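PDB 1ZS3: lactococcus lactis MG1363 DpsA, which probably forms a hollow dodecameric shell of the Dps family that protects DNA during oxidative stress, with an N-terminal helix required for DNA binding. Local coordinates for residues E41-L45 with S117-F122; H33-F39 with E92-K98; R67-Y71 with E150-N155. All blocks are in the same frame, centred on the assembly; numbering follows the deposited sequence.

Overall arrangement
All three contacts lie inside one subunit of the twelve-chain shell. Contacts 1 and 3 are buried in the four-helix bundle of the ferritin-like fold. Contact 1 joins helix 27-51 to helix 111-138, and contact 3 joins helix 55-81 to helix 142-165. Contact 2 sets helix 90-96 against helix 27-51, just before the turn used by contact 1. Their centres are about 12 to 15 Å apart. Along the chain the first segments run 33-39, 41-45, 67-71, and their partners 92-98, 117-122, 150-155. These interlaced pairings tie both helical hairpins and helix 90-96 into one subunit. Contacts 1 and 3 meet through Glu41, Glu68, Phe122 and Asn155. Contacts 1 and 2 both reach a second subunit.

Contact 1 (E41-L45 with S117-F122); sequences ENIRL and SFIVDF
Ser117 meets Arg44 at the edge of the guanidinium. Arg44 NH2 donates to Ser117 OG at 2.6 Å, nearly straight and in the guanidinium plane. NH1 adds a weak bond to the same oxygen. Ser117 OG is also bonded to Leu114 O in its own helix. Phe118 comes next and is gripped on both faces. The Arg44 guanidinium lies flat over one face, its plane 14° from the ring and its centre 4.4 Å from the ring centre. This is an off-centre cation-pi stack. Bends at chi2 and chi3 of Arg44 lay the group flat against the ring. Leu45 CD2 covers the opposite face as a CH-pi contact, 3.5 Å from the ring centroid. Asp121 stands at another part of the guanidinium edge. Arg44 NH2 lies 3.3 Å from Asp121 OD1 in a weak salt bridge, but the position of that oxygen is doubtful. Phe122 closes the row. The Glu41 carboxylate lies over one face of its ring, toward the rim, the planes 17° apart, while Leu45 CD1 sits at the ring edge. Glu41 OE2 is hydrogen-bonded to Gln125. These are antiparallel helices (171° between the segments) of the four-helix bundle of the ferritin-like Dps fold. One buried arginine thus combines a polar edge with an aromatic face, and the acid Asp121, as far as its doubtful position allows, would probably offset part of its charge.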
loop_
_atom_site.group_PDB
_atom_site.type_symbol
_atom_site.label_atom_id
_atom_site.label_comp_id
_atom_site.label_asym_id
_atom_site.label_seq_id
_atom_site.Cartn_x
_atom_site.Cartn_y
_atom_site.Cartn_z
ATOM N N GLU A 41 21.918 4.790 26.635
ATOM C CA GLU A 41 20.462 4.694 26.774
ATOM C C GLU A 41 19.902 3.574 25.910
ATOM O O GLU A 41 19.124 2.807 26.391
ATOM C CB GLU A 41 19.786 5.989 26.379
ATOM C CG GLU A 41 18.468 6.148 27.082
ATOM C CD GLU A 41 18.601 6.661 28.489
ATOM O OE1 GLU A 41 18.301 5.888 29.424
ATOM O OE2 GLU A 41 19.006 7.833 28.644
ATOM N N ASN A 42 20.298 3.468 24.658
ATOM C CA ASN A 42 19.887 2.368 23.809
ATOM C C ASN A 42 19.975 1.013 24.498
ATOM O O ASN A 42 19.060 0.184 24.413
ATOM C CB ASN A 42 20.698 2.368 22.501
ATOM C CG ASN A 42 20.356 1.214 21.601
ATOM O OD1 ASN A 42 21.235 0.544 21.085
ATOM N ND2 ASN A 42 19.075 0.998 21.395
ATOM N N ILE A 43 21.086 0.782 25.169
ATOM C CA ILE A 43 21.343 -0.501 25.831
ATOM C C ILE A 43 20.445 -0.618 27.053
ATOM O O ILE A 43 19.871 -1.658 27.343
ATOM C CB ILE A 43 22.837 -0.630 26.230
ATOM C CG1 ILE A 43 23.732 -0.187 25.060
ATOM C CG2 ILE A 43 23.119 -2.037 26.748
ATOM C CD1 ILE A 43 24.687 -1.229 24.533
ATOM N N ARG A 44 20.296 0.475 27.755
ATOM C CA ARG A 44 19.465 0.524 28.936
ATOM C C ARG A 44 18.015 0.268 28.610
ATOM O O ARG A 44 17.312 -0.359 29.398
ATOM C CB ARG A 44 19.630 1.899 29.617
ATOM C CG ARG A 44 20.731 1.973 30.686
ATOM C CD ARG A 44 20.193 1.788 32.088
ATOM N NE ARG A 44 19.442 2.978 32.511
ATOM C CZ ARG A 44 18.340 2.967 33.264
ATOM N NH1 ARG A 44 17.790 1.836 33.722
ATOM N NH2 ARG A 44 17.785 4.133 33.547
ATOM N N LEU A 45 17.573 0.752 27.445
ATOM C CA LEU A 45 16.199 0.646 26.966
ATOM C C LEU A 45 16.038 -0.671 26.317
ATOM O O LEU A 45 14.965 -1.233 26.374
ATOM C CB LEU A 45 15.875 1.744 25.942
ATOM C CG LEU A 45 15.687 3.142 26.557
ATOM C CD1 LEU A 45 15.865 4.230 25.552
ATOM C CD2 LEU A 45 14.310 3.265 27.251
ATOM N N SER A 117 13.572 5.808 36.238
ATOM C CA SER A 117 14.972 5.941 35.919
ATOM C C SER A 117 15.187 6.537 34.546
ATOM O O SER A 117 16.194 7.229 34.334
ATOM C CB SER A 117 15.642 4.595 36.010
ATOM O OG SER A 117 15.541 3.891 34.795
ATOM N N PHE A 118 14.247 6.302 33.622
ATOM C CA PHE A 118 14.364 6.858 32.287
ATOM C C PHE A 118 13.940 8.291 32.248
ATOM O O PHE A 118 14.432 9.005 31.400
ATOM C CB PHE A 118 13.579 6.027 31.289
ATOM C CG PHE A 118 14.236 4.730 30.962
ATOM C CD1 PHE A 118 15.514 4.693 30.478
ATOM C CD2 PHE A 118 13.587 3.547 31.180
ATOM C CE1 PHE A 118 16.119 3.483 30.176
ATOM C CE2 PHE A 118 14.184 2.342 30.894
ATOM C CZ PHE A 118 15.454 2.308 30.401
ATOM N N ILE A 119 13.100 8.717 33.183
ATOM C CA ILE A 119 12.653 10.124 33.167
ATOM C C ILE A 119 13.842 10.954 33.540
ATOM O O ILE A 119 14.094 11.982 32.927
ATOM C CB ILE A 119 11.498 10.401 34.156
ATOM C CG1 ILE A 119 10.221 9.731 33.645
ATOM C CG2 ILE A 119 11.267 11.897 34.321
ATOM C CD1 ILE A 119 9.179 9.559 34.676
ATOM N N VAL A 120 14.563 10.471 34.543
ATOM C CA VAL A 120 15.790 11.110 35.075
ATOM C C VAL A 120 16.908 11.066 34.044
ATOM O O VAL A 120 17.425 12.101 33.663
ATOM C CB VAL A 120 16.248 10.424 36.433
ATOM C CG1 VAL A 120 17.647 10.818 36.824
ATOM C CG2 VAL A 120 15.249 10.785 37.552
ATOM N N ASP A 121 17.273 9.874 33.579
ATOM C CA ASP A 121 18.123 9.719 32.409
ATOM C C ASP A 121 17.884 10.792 31.316
ATOM O O ASP A 121 18.836 11.428 30.866
ATOM C CB ASP A 121 17.886 8.330 31.803
ATOM C CG ASP A 121 18.879 7.311 32.264
ATOM O OD1 ASP A 121 19.187 6.330 31.553
ATOM O OD2 ASP A 121 19.411 7.406 33.361
ATOM N N PHE A 122 16.630 10.975 30.873
ATOM C CA PHE A 122 16.309 11.835 29.713
ATOM C C PHE A 122 16.391 13.293 30.071
ATOM O O PHE A 122 16.708 14.102 29.230
ATOM C CB PHE A 122 14.941 11.489 29.117
ATOM C CG PHE A 122 14.997 10.401 28.103
ATOM C CD1 PHE A 122 14.863 9.081 28.470
ATOM C CD2 PHE A 122 15.197 10.687 26.784
ATOM C CE1 PHE A 122 14.943 8.074 27.544
ATOM C CE2 PHE A 122 15.274 9.664 25.846
ATOM C CZ PHE A 122 15.152 8.361 26.240
#

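Contact 2 (H33-F39 with E92-K98); sequences HVLSNLF and EFLKYHK
His33 ND1 donates to Tyr96 O, the carbonyl near the end of helix 90-96. The oxygen lies at the edge of the imidazole, near its plane, and the N-H points almost straight at it, at 161°. The modelled length is too short to be taken literally. The second polar link lies one turn along helix 27-51. Lys98 N donates to Asn37 OD1 at 3.0 Å. It approaches in the carbonyl plane of the amide, on a lone pair. His97 has just left the helix, and its CA is 3.2 Å from the same Asn37 OD1. Asn37 thus takes up a backbone N-H where the chain comes off the helix.

Helix 90-96 belongs to the long connection between the second and third bundle helices. A short helix in this connection is a hallmark of Dps proteins. Segments 33-39 and 92-96 cross steeply, at -114°, with axes 8.4 Å apart. Ser36 marks the close crossing, with its CA 4.7 Å from that of Phe93. Its small side chain fits between Phe93 and Tyr96, and OG reaches the edge of the Phe93 ring. With chi1 at -79°, OG lies beside its own backbone N, and it is hydrogen-bonded to Gly32 O in the preceding turn.

Packing widens from there. Phe39 and Phe93 have near-parallel rings, but they are slid apart and barely overlap. Phe39 CB sits over the face of Phe93, 4.1 Å from its centroid. Ile43 of a second subunit packs on both phenylalanines. At the other end, Lys98 CG rests 3.8 Å from His33 ND1, and His33 CE1 comes to the edge of the Tyr96 ring.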
loop_
_atom_site.group_PDB
_atom_site.type_symbol
_atom_site.label_atom_id
_atom_site.label_comp_id
_atom_site.label_asym_id
_atom_site.label_seq_id
_atom_site.Cartn_x
_atom_site.Cartn_y
_atom_site.Cartn_z
ATOM N N HIS A 33 29.180 13.747 23.811
ATOM C CA HIS A 33 28.486 13.366 24.998
ATOM C C HIS A 33 27.017 12.990 24.680
ATOM O O HIS A 33 26.403 12.126 25.336
ATOM C CB HIS A 33 28.499 14.539 25.934
ATOM C CG HIS A 33 29.829 14.832 26.605
ATOM N ND1 HIS A 33 30.649 13.838 27.252
ATOM C CD2 HIS A 33 30.418 16.030 26.859
ATOM C CE1 HIS A 33 31.708 14.437 27.778
ATOM N NE2 HIS A 33 31.569 15.754 27.617
ATOM N N VAL A 34 26.427 13.679 23.693
ATOM C CA VAL A 34 25.030 13.482 23.393
ATOM C C VAL A 34 24.928 12.139 22.749
ATOM O O VAL A 34 24.145 11.319 23.204
ATOM C CB VAL A 34 24.483 14.545 22.456
ATOM C CG1 VAL A 34 23.135 14.134 21.956
ATOM C CG2 VAL A 34 24.411 15.855 23.192
ATOM N N LEU A 35 25.801 11.903 21.768
ATOM C CA LEU A 35 25.824 10.647 21.033
ATOM C C LEU A 35 26.173 9.452 21.866
ATOM O O LEU A 35 25.762 8.321 21.553
ATOM C CB LEU A 35 26.882 10.695 19.932
ATOM C CG LEU A 35 26.581 11.636 18.786
ATOM C CD1 LEU A 35 27.813 11.742 17.937
ATOM C CD2 LEU A 35 25.403 11.082 17.975
ATOM N N SER A 36 26.971 9.685 22.901
ATOM C CA SER A 36 27.439 8.553 23.712
ATOM C C SER A 36 26.285 8.210 24.625
ATOM O O SER A 36 25.975 7.025 24.802
ATOM C CB SER A 36 28.739 8.811 24.475
ATOM O OG SER A 36 29.884 8.692 23.633
ATOM N N ASN A 37 25.676 9.248 25.195
ATOM C CA ASN A 37 24.444 9.097 25.942
ATOM C C ASN A 37 23.373 8.339 25.149
ATOM O O ASN A 37 22.694 7.476 25.698
ATOM C CB ASN A 37 23.909 10.459 26.417
ATOM C CG ASN A 37 24.723 11.040 27.586
ATOM O OD1 ASN A 37 25.632 10.395 28.090
ATOM N ND2 ASN A 37 24.415 12.278 27.984
ATOM N N LEU A 38 23.225 8.639 23.859
ATOM C CA LEU A 38 22.238 7.994 23.011
ATOM C C LEU A 38 22.446 6.498 23.036
ATOM O O LEU A 38 21.492 5.755 23.203
ATOM C CB LEU A 38 22.294 8.508 21.579
ATOM C CG LEU A 38 21.677 9.888 21.392
ATOM C CD1 LEU A 38 21.974 10.319 19.992
ATOM C CD2 LEU A 38 20.172 9.892 21.700
ATOM N N PHE A 39 23.689 6.064 22.859
ATOM C CA PHE A 39 23.962 4.647 22.722
ATOM C C PHE A 39 23.874 3.910 24.019
ATOM O O PHE A 39 23.490 2.733 24.020
ATOM C CB PHE A 39 25.297 4.392 22.057
ATOM C CG PHE A 39 25.231 3.295 21.076
ATOM C CD1 PHE A 39 25.138 3.550 19.727
ATOM C CD2 PHE A 39 25.172 2.005 21.507
ATOM C CE1 PHE A 39 25.056 2.528 18.832
ATOM C CE2 PHE A 39 25.072 0.963 20.610
ATOM C CZ PHE A 39 25.021 1.229 19.270
ATOM N N GLU A 92 34.951 4.615 23.748
ATOM C CA GLU A 92 34.632 6.045 23.706
ATOM C C GLU A 92 33.229 6.338 24.250
ATOM O O GLU A 92 33.016 7.417 24.792
ATOM C CB GLU A 92 34.794 6.679 22.325
ATOM C CG GLU A 92 35.525 5.869 21.272
ATOM C CD GLU A 92 36.070 6.722 20.152
ATOM O OE1 GLU A 92 36.113 6.198 19.021
ATOM O OE2 GLU A 92 36.404 7.912 20.382
ATOM N N PHE A 93 32.284 5.392 24.135
ATOM C CA PHE A 93 30.970 5.622 24.682
ATOM C C PHE A 93 31.076 5.750 26.191
ATOM O O PHE A 93 30.515 6.671 26.771
ATOM C CB PHE A 93 29.946 4.545 24.271
ATOM C CG PHE A 93 29.633 4.490 22.778
ATOM C CD1 PHE A 93 29.547 5.639 22.010
ATOM C CD2 PHE A 93 29.399 3.271 22.158
ATOM C CE1 PHE A 93 29.267 5.577 20.675
ATOM C CE2 PHE A 93 29.099 3.203 20.806
ATOM C CZ PHE A 93 29.047 4.360 20.071
ATOM N N LEU A 94 31.827 4.859 26.837
ATOM C CA LEU A 94 31.980 4.897 28.288
ATOM C C LEU A 94 32.762 6.112 28.764
ATOM O O LEU A 94 32.372 6.699 29.777
ATOM C CB LEU A 94 32.583 3.599 28.767
ATOM C CG LEU A 94 31.561 2.444 28.604
ATOM C CD1 LEU A 94 32.245 1.048 28.656
ATOM C CD2 LEU A 94 30.480 2.596 29.681
ATOM N N LYS A 95 33.747 6.546 28.003
ATOM C CA LYS A 95 34.476 7.751 28.385
ATOM C C LYS A 95 33.580 9.013 28.412
ATOM O O LYS A 95 33.647 9.818 29.344
ATOM C CB LYS A 95 35.668 7.932 27.435
ATOM C CG LYS A 95 36.608 9.111 27.744
ATOM C CD LYS A 95 37.831 9.115 26.779
ATOM C CE LYS A 95 38.770 10.331 27.000
ATOM N NZ LYS A 95 38.701 11.282 25.849
ATOM N N TYR A 96 32.734 9.171 27.398
ATOM C CA TYR A 96 32.044 10.448 27.145
ATOM C C TYR A 96 30.628 10.493 27.667
ATOM O O TYR A 96 30.078 11.577 27.815
ATOM C CB TYR A 96 32.036 10.786 25.647
ATOM C CG TYR A 96 33.412 11.038 25.054
ATOM C CD1 TYR A 96 34.004 10.095 24.213
ATOM C CD2 TYR A 96 34.135 12.212 25.350
ATOM C CE1 TYR A 96 35.261 10.288 23.672
ATOM C CE2 TYR A 96 35.404 12.417 24.803
ATOM C CZ TYR A 96 35.953 11.440 23.963
ATOM O OH TYR A 96 37.193 11.573 23.400
ATOM N N HIS A 97 30.009 9.322 27.963
ATOM C CA HIS A 97 28.648 9.322 28.542
ATOM C C HIS A 97 28.608 9.877 29.958
ATOM O O HIS A 97 29.410 9.504 30.781
ATOM C CB HIS A 97 28.016 7.907 28.497
ATOM C CG HIS A 97 28.223 7.101 29.758
ATOM N ND1 HIS A 97 29.250 6.182 29.933
ATOM C CD2 HIS A 97 27.556 7.107 30.934
ATOM C CE1 HIS A 97 29.175 5.632 31.149
ATOM N NE2 HIS A 97 28.163 6.190 31.775
ATOM N N LYS A 98 27.747 10.836 30.234
ATOM C CA LYS A 98 27.626 11.345 31.596
ATOM C C LYS A 98 26.198 11.149 32.125
ATOM O O LYS A 98 25.246 11.106 31.376
ATOM C CB LYS A 98 28.077 12.821 31.679
ATOM C CG LYS A 98 29.310 13.192 30.800
ATOM C CD LYS A 98 30.619 13.417 31.608
ATOM C CE LYS A 98 31.588 12.226 31.487
ATOM N NZ LYS A 98 33.044 12.610 31.588
#

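Contact 3 (R67-Y71 with E150-N155); sequences REVEY and ELYGYN
Tyr71 lays one face of its ring over Leu151, whose CD1 methyl sits 4.2 Å from the ring centroid, shifted toward the rim. This is a CH-pi contact. Farther out, Tyr71 CE2 is 3.9 Å from Tyr154 CD2. The two tyrosine rings are tilted by 44° and their centroids are 5.7 Å apart, so they meet obliquely. The Tyr71 hydroxyl continues past Tyr154 CB toward Glu150. The Glu150 carboxylate has its salt bridge with Lys74 on the helix of Tyr71.

Tyr154 presents the same side of its ring to Tyr71 and to Arg67. Its chi1 of 173° places CG trans to the residue's own N and sends the ring across to helix 55-81. Arg67 folds along it. Arg67 CB and CG both approach the hydroxyl end, with CG 3.5 Å from Tyr154 OH. Bends at chi2 and chi3 then bring the guanidinium back over the ring as an off-centre cation-pi contact. Arg67 CZ is 4.8 Å from the Tyr154 centroid, and the planes are 54° apart, so the groups do not stack. A weak salt bridge to Glu70 holds NH2 of the same arginine. Cutting Tyr154 back to an alanine is likely to open a gap beside Tyr71 and leave the Arg67 guanidinium without its aromatic partner.

On the inner side, Glu68 OE2 comes to the edge of the Tyr154 ring. Glu68 OE1 is hydrogen-bonded to Gln125, and Asn155 ND2 to Asn126, both on helix 111-138. Segments 67-71 and 150-155 run antiparallel in the bundle, axes 11.7 Å apart. Tyr71, Leu151, Tyr154 and Arg67 bridge this distance. The segments thus meet through aromatic, apolar and cation-pi contacts, and the Glu150-Lys74 salt bridge just beyond ties the same two helices.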
loop_
_atom_site.group_PDB
_atom_site.type_symbol
_atom_site.label_atom_id
_atom_site.label_comp_id
_atom_site.label_asym_id
_atom_site.label_seq_id
_atom_site.Cartn_x
_atom_site.Cartn_y
_atom_site.Cartn_z
ATOM N N ARG A 67 14.575 4.579 18.241
ATOM C CA ARG A 67 14.627 5.978 17.925
ATOM C C ARG A 67 15.970 6.569 18.337
ATOM O O ARG A 67 16.460 7.509 17.694
ATOM C CB ARG A 67 13.490 6.754 18.611
ATOM C CG ARG A 67 12.060 6.316 18.259
ATOM C CD ARG A 67 11.570 6.651 16.850
ATOM N NE ARG A 67 10.972 7.981 16.877
ATOM C CZ ARG A 67 11.490 9.081 16.312
ATOM N NH1 ARG A 67 10.846 10.248 16.443
ATOM N NH2 ARG A 67 12.618 9.026 15.605
ATOM N N GLU A 68 16.538 6.062 19.426
ATOM C CA GLU A 68 17.821 6.576 19.923
ATOM C C GLU A 68 18.930 6.173 18.949
ATOM O O GLU A 68 19.807 6.968 18.678
ATOM C CB GLU A 68 18.079 6.109 21.357
ATOM C CG GLU A 68 17.081 6.648 22.409
ATOM C CD GLU A 68 17.434 7.984 23.046
ATOM O OE1 GLU A 68 18.175 7.981 24.045
ATOM O OE2 GLU A 68 16.943 9.044 22.595
ATOM N N VAL A 69 18.867 4.989 18.371
ATOM C CA VAL A 69 19.790 4.593 17.321
ATOM C C VAL A 69 19.559 5.380 16.029
ATOM O O VAL A 69 20.486 5.600 15.267
ATOM C CB VAL A 69 19.605 3.114 17.020
ATOM C CG1 VAL A 69 20.407 2.660 15.771
ATOM C CG2 VAL A 69 19.964 2.280 18.236
ATOM N N GLU A 70 18.313 5.726 15.771
ATOM C CA GLU A 70 17.933 6.492 14.614
ATOM C C GLU A 70 18.540 7.884 14.654
ATOM O O GLU A 70 18.953 8.420 13.622
ATOM C CB GLU A 70 16.426 6.610 14.536
ATOM C CG GLU A 70 15.751 5.811 13.421
ATOM C CD GLU A 70 14.215 5.846 13.533
ATOM O OE1 GLU A 70 13.600 6.949 13.372
ATOM O OE2 GLU A 70 13.623 4.777 13.799
ATOM N N TYR A 71 18.534 8.482 15.838
ATOM C CA TYR A 71 19.104 9.788 16.059
ATOM C C TYR A 71 20.631 9.669 16.081
ATOM O O TYR A 71 21.327 10.606 15.704
ATOM C CB TYR A 71 18.565 10.410 17.368
ATOM C CG TYR A 71 17.229 11.069 17.177
ATOM C CD1 TYR A 71 17.094 12.101 16.287
ATOM C CD2 TYR A 71 16.096 10.636 17.861
ATOM C CE1 TYR A 71 15.899 12.694 16.081
ATOM C CE2 TYR A 71 14.876 11.237 17.652
ATOM C CZ TYR A 71 14.791 12.259 16.742
ATOM O OH TYR A 71 13.612 12.907 16.463
ATOM N N GLU A 150 15.330 18.685 16.919
ATOM C CA GLU A 150 14.370 17.631 16.815
ATOM C C GLU A 150 14.536 16.765 18.043
ATOM O O GLU A 150 13.563 16.488 18.714
ATOM C CB GLU A 150 14.595 16.848 15.545
ATOM C CG GLU A 150 13.597 17.148 14.426
ATOM C CD GLU A 150 13.899 16.304 13.199
ATOM O OE1 GLU A 150 13.725 15.041 13.261
ATOM O OE2 GLU A 150 14.386 16.910 12.210
ATOM N N LEU A 151 15.776 16.372 18.341
ATOM C CA LEU A 151 16.089 15.472 19.450
ATOM C C LEU A 151 15.658 16.034 20.809
ATOM O O LEU A 151 15.082 15.309 21.635
ATOM C CB LEU A 151 17.586 15.208 19.445
ATOM C CG LEU A 151 18.147 14.331 20.549
ATOM C CD1 LEU A 151 17.363 13.050 20.703
ATOM C CD2 LEU A 151 19.596 14.013 20.258
ATOM N N TYR A 152 15.939 17.309 21.033
ATOM C CA TYR A 152 15.499 17.987 22.210
ATOM C C TYR A 152 14.008 17.819 22.428
ATOM O O TYR A 152 13.589 17.483 23.529
ATOM C CB TYR A 152 15.835 19.452 22.062
ATOM C CG TYR A 152 15.300 20.290 23.170
ATOM C CD1 TYR A 152 14.364 21.288 22.909
ATOM C CD2 TYR A 152 15.678 20.049 24.484
ATOM C CE1 TYR A 152 13.847 22.044 23.931
ATOM C CE2 TYR A 152 15.150 20.788 25.517
ATOM C CZ TYR A 152 14.232 21.786 25.216
ATOM O OH TYR A 152 13.684 22.534 26.172
ATOM N N GLY A 153 13.200 18.036 21.387
ATOM C CA GLY A 153 11.754 17.969 21.496
ATOM C C GLY A 153 11.269 16.529 21.659
ATOM O O GLY A 153 10.313 16.301 22.367
ATOM N N TYR A 154 11.918 15.573 21.013
ATOM C CA TYR A 154 11.578 14.172 21.205
ATOM C C TYR A 154 11.819 13.714 22.649
ATOM O O TYR A 154 10.994 13.031 23.230
ATOM C CB TYR A 154 12.380 13.298 20.288
ATOM C CG TYR A 154 12.182 11.830 20.576
ATOM C CD1 TYR A 154 10.981 11.185 20.230
ATOM C CD2 TYR A 154 13.174 11.074 21.206
ATOM C CE1 TYR A 154 10.798 9.837 20.464
ATOM C CE2 TYR A 154 12.993 9.721 21.451
ATOM C CZ TYR A 154 11.794 9.119 21.087
ATOM O OH TYR A 154 11.612 7.802 21.346
ATOM N N ASN A 155 12.941 14.123 23.239
ATOM C CA ASN A 155 13.258 13.830 24.639
ATOM C C ASN A 155 12.160 14.421 25.563
ATOM O O ASN A 155 11.681 13.746 26.430
ATOM C CB ASN A 155 14.660 14.382 25.009
ATOM C CG ASN A 155 15.850 13.402 24.579
ATOM O OD1 ASN A 155 15.646 12.512 23.781
ATOM N ND2 ASN A 155 16.979 13.760 25.130
#